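Local structure of aspartate aminotransferase (Thermotoga maritima, 1O4S) at residues Asn242-Ser247 / Lys289-Asp294; Gly92-Lys97 / Val215-Val220; Val60-Arg65 / Ala283-Leu288. The protein catalyses the reversible transfer of an amino group from L-aspartate to 2-oxoglutarate, giving oxaloacetate and L-glutamate, with pyridoxal 5'-phosphate as cofactor. All coordinates share one frame; numbering follows the deposited sequence.

The three contacts illustrate how the chemistry of a long-range contact follows its place in the fold. Contact 1 is buried and apolar: a phenylalanine two residues before the cofactor-bearing lysine packs on the end of helix 281-290. Contact 3 uses the same helix one turn earlier, against helix 57-68, and is only partly buried; alanines meet on its inner side and a water joins a glutamate to a main-chain carbonyl on the other. Contact 2, also partly buried, relies on charge and water: an arginine binds an aspartate directly, a tyrosine through water. Contacts 1 and 2 both touch PLP and adjoin through Asn-242 and Asp-217; contacts 1 and 3 adjoin along helix 281-290, whereas contacts 2 and 3 do not touch.

Contact 1: residues Asn242-Ser247 / Lys289-Asp294; sequences NGFSKS and KALEVD. With PLP (pyridoxal-5'-phosphate), chain M.
Phe-244 carries the whole apolar contact with Ala-290 and Leu-291. Its CB bond points toward segment 289-294, and with CG beside the backbone N (chi1 -64°) the CD2-CZ side of the ring lies against these two residues. The CB methyl of Ala-290 approaches the ring obliquely, 3.6 Å from Phe-244 CD2. At the far end of the ring, Leu-291 CD2 lies near the ring plane and meets the edge at CZ, with 4.0 Å between Leu-291 CD2 and Phe-244 CZ. An alanine here removes the ring that Ala-290 and Leu-291 rest on, and would probably leave a gap between the lysine-bearing segment and helix 281-290.

This is the region of a fold type I aminotransferase in which the chain leaves strand 238-243 of the large sheet and presents the lysine that carries PLP. Lys-246 NZ is joined to PLP C4A by a covalent bond of 1.4 Å, consistent with the internal aldimine of the resting enzyme. The neighbouring Ser-245 OG donates a hydrogen bond of 2.7 Å to PLP O1P, and Arg-254 of the same chain and Tyr-74 of the second subunit add further bonds to the cofactor.

Polar bonds within each segment accompany the apolar contact. Gly-243 N donates to Asn-242 OD1 at 2.8 Å, coming in almost at right angles to that C=O (101°). Ala-290 to Val-293 form a type I beta turn closed by Val-293 N and Ala-290 O at 3.0 Å, while Lys-289 NZ and the exposed Glu-292 OE1 form a weak salt bridge at 3.4 Å.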
loop_
_atom_site.group_PDB
_atom_site.type_symbol
_atom_site.label_atom_id
_atom_site.label_comp_id
_atom_site.label_asym_id
_atom_site.label_seq_id
_atom_site.Cartn_x
_atom_site.Cartn_y
_atom_site.Cartn_z
ATOM N N ASN B 242 14.940 2.596 -4.082
ATOM C CA ASN B 242 15.356 3.688 -3.210
ATOM C C ASN B 242 14.107 4.466 -2.757
ATOM O O ASN B 242 12.978 4.059 -3.027
ATOM C CB ASN B 242 16.406 4.548 -3.936
ATOM C CG ASN B 242 17.422 5.223 -2.991
ATOM O OD1 ASN B 242 17.124 5.516 -1.838
ATOM N ND2 ASN B 242 18.616 5.505 -3.514
ATOM N N GLY B 243 14.305 5.540 -2.006
ATOM C CA GLY B 243 13.223 6.410 -1.587
ATOM C C GLY B 243 13.722 7.489 -0.649
ATOM O O GLY B 243 14.933 7.704 -0.539
ATOM N N PHE B 244 12.790 8.138 0.045
ATOM C CA PHE B 244 13.088 9.369 0.781
ATOM C C PHE B 244 13.165 9.166 2.267
ATOM O O PHE B 244 13.527 10.082 3.019
ATOM C CB PHE B 244 12.028 10.428 0.436
ATOM C CG PHE B 244 12.068 10.820 -0.984
ATOM C CD1 PHE B 244 11.430 10.029 -1.943
ATOM C CD2 PHE B 244 12.829 11.915 -1.396
ATOM C CE1 PHE B 244 11.487 10.357 -3.283
ATOM C CE2 PHE B 244 12.911 12.254 -2.746
ATOM C CZ PHE B 244 12.244 11.473 -3.692
ATOM N N SER B 245 12.830 7.962 2.695
ATOM C CA SER B 245 12.643 7.686 4.114
ATOM C C SER B 245 13.912 7.959 4.908
ATOM O O SER B 245 13.872 8.615 5.923
ATOM C CB SER B 245 12.225 6.239 4.321
ATOM O OG SER B 245 10.836 6.070 4.121
ATOM N N LYS B 246 15.028 7.425 4.448
ATOM C CA LYS B 246 16.269 7.510 5.211
ATOM C C LYS B 246 17.060 8.729 4.834
ATOM O O LYS B 246 17.528 9.458 5.700
ATOM C CB LYS B 246 17.097 6.194 5.061
ATOM C CG LYS B 246 16.264 4.869 5.328
ATOM C CD LYS B 246 15.573 4.867 6.684
ATOM C CE LYS B 246 14.578 3.690 6.939
ATOM N NZ LYS B 246 14.833 2.545 6.075
ATOM N N SER B 247 17.187 8.973 3.529
ATOM C CA SER B 247 17.970 10.077 3.023
ATOM C C SER B 247 17.460 11.430 3.495
ATOM O O SER B 247 18.260 12.336 3.649
ATOM C CB SER B 247 18.042 10.031 1.482
ATOM O OG SER B 247 16.757 10.240 0.907
ATOM N N LYS B 289 9.801 18.130 -3.993
ATOM C CA LYS B 289 10.632 19.157 -3.375
ATOM C C LYS B 289 11.860 18.552 -2.701
ATOM O O LYS B 289 12.943 19.140 -2.691
ATOM C CB LYS B 289 9.797 19.948 -2.354
ATOM C CG LYS B 289 10.553 21.026 -1.528
ATOM C CD LYS B 289 11.213 22.137 -2.382
ATOM C CE LYS B 289 10.209 22.998 -3.164
ATOM N NZ LYS B 289 10.827 24.200 -3.877
ATOM N N ALA B 290 11.689 17.384 -2.105
ATOM C CA ALA B 290 12.778 16.699 -1.420
ATOM C C ALA B 290 13.954 16.434 -2.341
ATOM O O ALA B 290 15.073 16.450 -1.870
ATOM C CB ALA B 290 12.334 15.440 -0.821
ATOM N N LEU B 291 13.692 16.195 -3.627
ATOM C CA LEU B 291 14.735 16.047 -4.634
ATOM C C LEU B 291 15.704 17.232 -4.678
ATOM O O LEU B 291 16.888 17.060 -4.959
ATOM C CB LEU B 291 14.112 15.853 -6.009
ATOM C CG LEU B 291 13.467 14.493 -6.252
ATOM C CD1 LEU B 291 12.642 14.559 -7.511
ATOM C CD2 LEU B 291 14.528 13.403 -6.360
ATOM N N GLU B 292 15.208 18.429 -4.363
ATOM C CA GLU B 292 16.029 19.627 -4.341
ATOM C C GLU B 292 16.782 19.879 -3.019
ATOM O O GLU B 292 17.569 20.823 -2.930
ATOM C CB GLU B 292 15.156 20.849 -4.611
ATOM C CG GLU B 292 14.395 20.807 -5.912
ATOM C CD GLU B 292 13.335 21.910 -6.001
ATOM O OE1 GLU B 292 13.565 23.020 -5.495
ATOM O OE2 GLU B 292 12.252 21.652 -6.580
ATOM N N VAL B 293 16.540 19.063 -2.005
ATOM C CA VAL B 293 16.977 19.355 -0.657
ATOM C C VAL B 293 18.296 18.625 -0.329
ATOM O O VAL B 293 18.465 17.443 -0.579
ATOM C CB VAL B 293 15.845 19.045 0.361
ATOM C CG1 VAL B 293 16.349 19.100 1.779
ATOM C CG2 VAL B 293 14.619 20.030 0.152
ATOM N N ASP B 294 19.240 19.368 0.217
ATOM C CA ASP B 294 20.507 18.821 0.656
ATOM C C ASP B 294 20.373 18.212 2.076
ATOM O O ASP B 294 19.852 18.854 2.997
ATOM C CB ASP B 294 21.531 19.935 0.663
ATOM C CG ASP B 294 22.866 19.489 1.233
ATOM O OD1 ASP B 294 23.445 18.575 0.637
ATOM O OD2 ASP B 294 23.393 20.015 2.248
HETATM N N1 PLP M . 15.120 -1.572 3.307
HETATM C C2 PLP M . 15.779 -1.505 4.519
HETATM C C2A PLP M . 16.852 -2.532 4.733
HETATM C C3 PLP M . 15.425 -0.553 5.488
HETATM O O3 PLP M . 16.028 -0.503 6.554
HETATM C C4 PLP M . 14.424 0.392 5.211
HETATM C C4A PLP M . 14.052 1.457 6.266
HETATM C C5 PLP M . 13.794 0.295 3.945
HETATM C C6 PLP M . 14.152 -0.689 3.026
HETATM C C5A PLP M . 12.695 1.200 3.431
HETATM O O4P PLP M . 11.592 1.640 4.205
HETATM P P PLP M . 10.507 2.668 3.630
HETATM O O1P PLP M . 10.240 3.486 4.838
HETATM O O2P PLP M . 11.066 3.410 2.488
HETATM O O3P PLP M . 9.415 1.721 3.319
#

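Contact 2: residues Gly92-Lys97 / Val215-Val220; sequences GERYKK and VYDSLV. With PLP (pyridoxal-5'-phosphate), chain M.
Near the end of helix 81-95, Arg-94 binds Asp-217 directly and Tyr-95 binds it through a water; Asp-217 lies in the loop after strand 209-213, which also supplies Val-215 and Tyr-216 to the PLP pocket. The centre of the contact is a salt bridge in which a single carboxylate oxygen receives both terminal nitrogens of the guanidinium. Arg-94 NH2 donates to Asp-217 OD1 at 3.1 Å, and Arg-94 NH1 adds a weak bond to Asp-217 OD1 at 3.3 Å. OD1 sits at the edge of the guanidinium but is itself met from above the carboxylate plane, the two planes being 47° apart, so the pairing is not the flat, two-oxygen kind. The CB bond of Asp-217 points toward the helix, and CG stands between its backbone N and carbonyl carbon (chi1 72°).

Two waters supplement the direct bridge. One accepts from Arg-94 NH1 at 3.1 Å and lies 3.0 Å from Ser-218 OG; its approach to Asp-217 OD2 is too short to be taken literally. The second accepts from Tyr-95 OH and donates to Asp-217 OD1, both bonds being short. Asn-242 ND2 gives Asp-217 OD1 a further, weak hydrogen bond. Behind these groups the helix ends in a Schellman motif, in which Lys-96 has positive phi and Lys-97 N returns to Gly-92 O at 3.0 Å.

On the cofactor side, Val-215 CG2 packs 3.6 Å from PLP C6, and Tyr-216 OH shares a very short hydrogen bond with PLP O3. A tyrosine on the phenolic oxygen of PLP is the arrangement familiar from the active sites of aspartate aminotransferases.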
loop_
_atom_site.group_PDB
_atom_site.type_symbol
_atom_site.label_atom_id
_atom_site.label_comp_id
_atom_site.label_asym_id
_atom_site.label_seq_id
_atom_site.Cartn_x
_atom_site.Cartn_y
_atom_site.Cartn_z
ATOM N N GLY B 92 19.682 9.232 -13.004
ATOM C CA GLY B 92 20.347 9.256 -14.283
ATOM C C GLY B 92 21.601 10.105 -14.241
ATOM O O GLY B 92 22.622 9.666 -14.736
ATOM N N GLU B 93 21.534 11.308 -13.677
ATOM C CA GLU B 93 22.715 12.167 -13.571
ATOM C C GLU B 93 23.760 11.570 -12.630
ATOM O O GLU B 93 24.935 11.575 -12.940
ATOM C CB GLU B 93 22.345 13.595 -13.148
ATOM C CG GLU B 93 21.657 14.362 -14.279
ATOM C CD GLU B 93 21.130 15.745 -13.880
ATOM O OE1 GLU B 93 20.979 16.588 -14.798
ATOM O OE2 GLU B 93 20.855 15.995 -12.669
ATOM N N ARG B 94 23.337 11.026 -11.495
ATOM C CA ARG B 94 24.295 10.444 -10.552
ATOM C C ARG B 94 25.120 9.301 -11.160
ATOM O O ARG B 94 26.305 9.148 -10.823
ATOM C CB ARG B 94 23.595 9.934 -9.303
ATOM C CG ARG B 94 23.034 11.034 -8.438
ATOM C CD ARG B 94 22.201 10.507 -7.291
ATOM N NE ARG B 94 23.029 9.751 -6.353
ATOM C CZ ARG B 94 22.562 9.041 -5.319
ATOM N NH1 ARG B 94 21.246 8.957 -5.076
ATOM N NH2 ARG B 94 23.430 8.405 -4.525
ATOM N N TYR B 95 24.493 8.512 -12.034
ATOM C CA TYR B 95 25.085 7.267 -12.519
ATOM C C TYR B 95 25.324 7.253 -14.022
ATOM O O TYR B 95 25.580 6.209 -14.608
ATOM C CB TYR B 95 24.215 6.092 -12.079
ATOM C CG TYR B 95 24.227 5.937 -10.586
ATOM C CD1 TYR B 95 23.060 6.150 -9.834
ATOM C CD2 TYR B 95 25.406 5.618 -9.900
ATOM C CE1 TYR B 95 23.045 6.031 -8.446
ATOM C CE2 TYR B 95 25.403 5.518 -8.479
ATOM C CZ TYR B 95 24.202 5.710 -7.776
ATOM O OH TYR B 95 24.138 5.626 -6.417
ATOM N N LYS B 96 25.243 8.429 -14.624
ATOM C CA LYS B 96 25.405 8.613 -16.065
ATOM C C LYS B 96 24.661 7.548 -16.892
ATOM O O LYS B 96 25.258 6.764 -17.630
ATOM C CB LYS B 96 26.890 8.739 -16.457
ATOM C CG LYS B 96 27.454 10.172 -16.345
ATOM C CD LYS B 96 26.668 11.226 -17.166
ATOM C CE LYS B 96 26.810 11.025 -18.677
ATOM N NZ LYS B 96 28.181 11.357 -19.149
ATOM N N LYS B 97 23.341 7.561 -16.730
ATOM C CA LYS B 97 22.381 6.715 -17.447
ATOM C C LYS B 97 21.234 7.579 -17.995
ATOM O O LYS B 97 20.912 8.636 -17.440
ATOM C CB LYS B 97 21.799 5.665 -16.501
ATOM C CG LYS B 97 22.859 4.821 -15.819
ATOM C CD LYS B 97 22.282 3.603 -15.128
ATOM C CE LYS B 97 23.385 2.803 -14.468
ATOM N NZ LYS B 97 24.097 1.941 -15.411
ATOM N N VAL B 215 18.404 2.111 -0.138
ATOM C CA VAL B 215 17.749 3.205 0.576
ATOM C C VAL B 215 18.680 3.997 1.499
ATOM O O VAL B 215 18.368 5.138 1.858
ATOM C CB VAL B 215 16.556 2.774 1.442
ATOM C CG1 VAL B 215 15.384 2.540 0.603
ATOM C CG2 VAL B 215 16.888 1.572 2.327
ATOM N N TYR B 216 19.813 3.383 1.873
ATOM C CA TYR B 216 20.779 4.005 2.783
ATOM C C TYR B 216 21.946 4.579 2.028
ATOM O O TYR B 216 22.924 4.951 2.631
ATOM C CB TYR B 216 21.273 2.987 3.814
ATOM C CG TYR B 216 20.213 2.534 4.784
ATOM C CD1 TYR B 216 19.830 3.343 5.838
ATOM C CD2 TYR B 216 19.625 1.291 4.680
ATOM C CE1 TYR B 216 18.894 2.935 6.743
ATOM C CE2 TYR B 216 18.661 0.872 5.592
ATOM C CZ TYR B 216 18.300 1.709 6.614
ATOM O OH TYR B 216 17.356 1.342 7.527
ATOM N N ASP B 217 21.836 4.688 0.710
ATOM C CA ASP B 217 22.985 5.087 -0.110
ATOM C C ASP B 217 23.569 6.494 0.155
ATOM O O ASP B 217 24.718 6.766 -0.237
ATOM C CB ASP B 217 22.707 4.915 -1.610
ATOM C CG ASP B 217 21.717 5.942 -2.176
ATOM O OD1 ASP B 217 21.679 6.096 -3.424
ATOM O OD2 ASP B 217 20.898 6.583 -1.499
ATOM N N SER B 218 22.770 7.374 0.771
ATOM C CA SER B 218 23.189 8.723 1.144
ATOM C C SER B 218 23.914 8.696 2.449
ATOM O O SER B 218 24.713 9.570 2.727
ATOM C CB SER B 218 21.944 9.630 1.356
ATOM O OG SER B 218 21.729 10.338 0.169
ATOM N N LEU B 219 23.542 7.750 3.300
ATOM C CA LEU B 219 24.132 7.665 4.626
ATOM C C LEU B 219 25.377 6.789 4.566
ATOM O O LEU B 219 25.399 5.669 5.076
ATOM C CB LEU B 219 23.106 7.148 5.635
ATOM C CG LEU B 219 22.024 8.162 6.000
ATOM C CD1 LEU B 219 20.758 7.527 6.464
ATOM C CD2 LEU B 219 22.570 9.071 7.079
ATOM N N VAL B 220 26.403 7.314 3.904
ATOM C CA VAL B 220 27.675 6.617 3.736
ATOM C C VAL B 220 28.808 7.453 4.361
ATOM O O VAL B 220 28.774 8.690 4.331
ATOM C CB VAL B 220 27.962 6.278 2.249
ATOM C CG1 VAL B 220 27.007 5.169 1.768
ATOM C CG2 VAL B 220 27.865 7.524 1.346
HETATM N N1 PLP M . 15.120 -1.572 3.307
HETATM C C2 PLP M . 15.779 -1.505 4.519
HETATM C C2A PLP M . 16.852 -2.532 4.733
HETATM C C3 PLP M . 15.425 -0.553 5.488
HETATM O O3 PLP M . 16.028 -0.503 6.554
HETATM C C4 PLP M . 14.424 0.392 5.211
HETATM C C4A PLP M . 14.052 1.457 6.266
HETATM C C5 PLP M . 13.794 0.295 3.945
HETATM C C6 PLP M . 14.152 -0.689 3.026
HETATM C C5A PLP M . 12.695 1.200 3.431
HETATM O O4P PLP M . 11.592 1.640 4.205
HETATM P P PLP M . 10.507 2.668 3.630
HETATM O O1P PLP M . 10.240 3.486 4.838
HETATM O O2P PLP M . 11.066 3.410 2.488
HETATM O O3P PLP M . 9.415 1.721 3.319
HETATM O O HOH W 1 20.358 8.877 -2.069
HETATM O O HOH W 2 22.237 4.478 -5.198
#

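Contact 3: residues Val60-Arg65 / Ala283-Leu288; sequences VEEAVR and AQYAAL
Glu-62 of helix 57-68 meets Tyr-285 of helix 281-290 mainly through the tyrosine's backbone carbonyl. With CG anti to the backbone N (chi1 174°) and the chain bent at chi2 (65°), Glu-62 folds its methylene against the carbonyl, placing Glu-62 CG 3.7 Å from Tyr-285 O. The carboxylate then reaches that same carbonyl by way of water. The molecule donates to Glu-62 OE2 at 2.6 Å and to Tyr-285 O at 2.9 Å, and it lies in the plane of the tyrosine ring, at its edge. The ring turns off from Glu-62 and stacks on Phe-66. Arg-65 NH1 stands 3.3 Å from Glu-62 OE2, but the oxygen lies well off the guanidinium plane, so the attraction is of charges alone.

On the buried side, Ala-63 and Ala-286 stand methyl to methyl, with Ala-63 CB 4.4 Å from Ala-286 CB. Trp-253 touches both, and Leu-67 of the second subunit also packs on Ala-63. Such small side chains allow the backbones to come close, Ala-63 CA and Ala-286 CA being 5.2 Å apart, an approach characteristic of alanine-mediated close packing between helices, here joining helix 57-68 to helix 281-290 beside the dimer interface.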
loop_
_atom_site.group_PDB
_atom_site.type_symbol
_atom_site.label_atom_id
_atom_site.label_comp_id
_atom_site.label_asym_id
_atom_site.label_seq_id
_atom_site.Cartn_x
_atom_site.Cartn_y
_atom_site.Cartn_z
ATOM N N VAL B 60 8.245 20.407 4.244
ATOM C CA VAL B 60 7.050 20.805 4.987
ATOM C C VAL B 60 6.346 21.993 4.320
ATOM O O VAL B 60 5.126 21.967 4.087
ATOM C CB VAL B 60 7.398 21.174 6.424
ATOM C CG1 VAL B 60 6.206 21.786 7.143
ATOM C CG2 VAL B 60 7.948 19.960 7.198
ATOM N N GLU B 61 7.104 23.032 3.990
ATOM C CA GLU B 61 6.530 24.252 3.404
ATOM C C GLU B 61 5.824 23.991 2.078
ATOM O O GLU B 61 4.719 24.491 1.878
ATOM C CB GLU B 61 7.582 25.384 3.231
ATOM C CG GLU B 61 8.086 25.899 4.578
ATOM C CD GLU B 61 9.216 26.971 4.504
ATOM O OE1 GLU B 61 9.879 27.145 3.418
ATOM O OE2 GLU B 61 9.437 27.635 5.561
ATOM N N GLU B 62 6.467 23.245 1.183
ATOM C CA GLU B 62 5.819 22.819 -0.067
ATOM C C GLU B 62 4.546 21.981 0.135
ATOM O O GLU B 62 3.551 22.165 -0.568
ATOM C CB GLU B 62 6.809 22.047 -0.912
ATOM C CG GLU B 62 6.257 21.410 -2.163
ATOM C CD GLU B 62 5.761 22.397 -3.193
ATOM O OE1 GLU B 62 6.081 23.627 -3.088
ATOM O OE2 GLU B 62 5.042 21.910 -4.116
ATOM N N ALA B 63 4.602 21.040 1.080
ATOM C CA ALA B 63 3.453 20.197 1.376
ATOM C C ALA B 63 2.281 21.058 1.863
ATOM O O ALA B 63 1.166 20.828 1.440
ATOM C CB ALA B 63 3.802 19.128 2.413
ATOM N N VAL B 64 2.555 22.049 2.721
ATOM C CA VAL B 64 1.531 22.950 3.271
ATOM C C VAL B 64 0.944 23.820 2.173
ATOM O O VAL B 64 -0.267 24.023 2.100
ATOM C CB VAL B 64 2.090 23.854 4.416
ATOM C CG1 VAL B 64 1.126 24.943 4.808
ATOM C CG2 VAL B 64 2.461 23.037 5.626
ATOM N N ARG B 65 1.808 24.339 1.315
ATOM C CA ARG B 65 1.359 25.156 0.198
ATOM C C ARG B 65 0.418 24.378 -0.715
ATOM O O ARG B 65 -0.655 24.879 -1.055
ATOM C CB ARG B 65 2.574 25.619 -0.554
ATOM C CG ARG B 65 2.348 26.443 -1.781
ATOM C CD ARG B 65 3.697 26.660 -2.541
ATOM N NE ARG B 65 3.583 26.576 -4.000
ATOM C CZ ARG B 65 3.205 25.495 -4.708
ATOM N NH1 ARG B 65 2.859 24.337 -4.129
ATOM N NH2 ARG B 65 3.157 25.604 -6.037
ATOM N N ALA B 283 2.224 13.687 -0.268
ATOM C CA ALA B 283 3.518 13.035 -0.210
ATOM C C ALA B 283 4.280 13.161 -1.552
ATOM O O ALA B 283 5.478 13.362 -1.588
ATOM C CB ALA B 283 3.352 11.543 0.178
ATOM N N GLN B 284 3.575 13.026 -2.653
ATOM C CA GLN B 284 4.203 13.150 -3.956
ATOM C C GLN B 284 4.786 14.519 -4.118
ATOM O O GLN B 284 5.935 14.626 -4.541
ATOM C CB GLN B 284 3.257 12.811 -5.072
ATOM C CG GLN B 284 2.797 11.389 -5.017
ATOM C CD GLN B 284 2.080 10.933 -6.269
ATOM O OE1 GLN B 284 2.647 10.961 -7.338
ATOM N NE2 GLN B 284 0.864 10.466 -6.121
ATOM N N TYR B 285 4.041 15.556 -3.771
ATOM C CA TYR B 285 4.587 16.902 -3.857
ATOM C C TYR B 285 5.698 17.166 -2.868
ATOM O O TYR B 285 6.679 17.859 -3.199
ATOM C CB TYR B 285 3.489 17.972 -3.817
ATOM C CG TYR B 285 2.764 17.978 -5.158
ATOM C CD1 TYR B 285 1.555 17.326 -5.325
ATOM C CD2 TYR B 285 3.337 18.584 -6.273
ATOM C CE1 TYR B 285 0.912 17.298 -6.537
ATOM C CE2 TYR B 285 2.695 18.562 -7.496
ATOM C CZ TYR B 285 1.473 17.915 -7.604
ATOM O OH TYR B 285 0.823 17.879 -8.785
ATOM N N ALA B 286 5.591 16.576 -1.685
ATOM C CA ALA B 286 6.661 16.680 -0.701
ATOM C C ALA B 286 7.981 16.062 -1.270
ATOM O O ALA B 286 9.037 16.656 -1.176
ATOM C CB ALA B 286 6.249 16.004 0.584
ATOM N N ALA B 287 7.883 14.881 -1.869
ATOM C CA ALA B 287 9.025 14.189 -2.443
ATOM C C ALA B 287 9.650 14.934 -3.629
ATOM O O ALA B 287 10.857 14.997 -3.783
ATOM C CB ALA B 287 8.622 12.742 -2.829
ATOM N N LEU B 288 8.820 15.557 -4.436
ATOM C CA LEU B 288 9.303 16.309 -5.573
ATOM C C LEU B 288 10.206 17.452 -5.063
ATOM O O LEU B 288 11.295 17.662 -5.586
ATOM C CB LEU B 288 8.109 16.781 -6.419
ATOM C CG LEU B 288 8.344 17.647 -7.646
ATOM C CD1 LEU B 288 9.196 16.912 -8.688
ATOM C CD2 LEU B 288 6.996 18.026 -8.227
HETATM O O HOH W 3 6.427 20.007 -5.119
#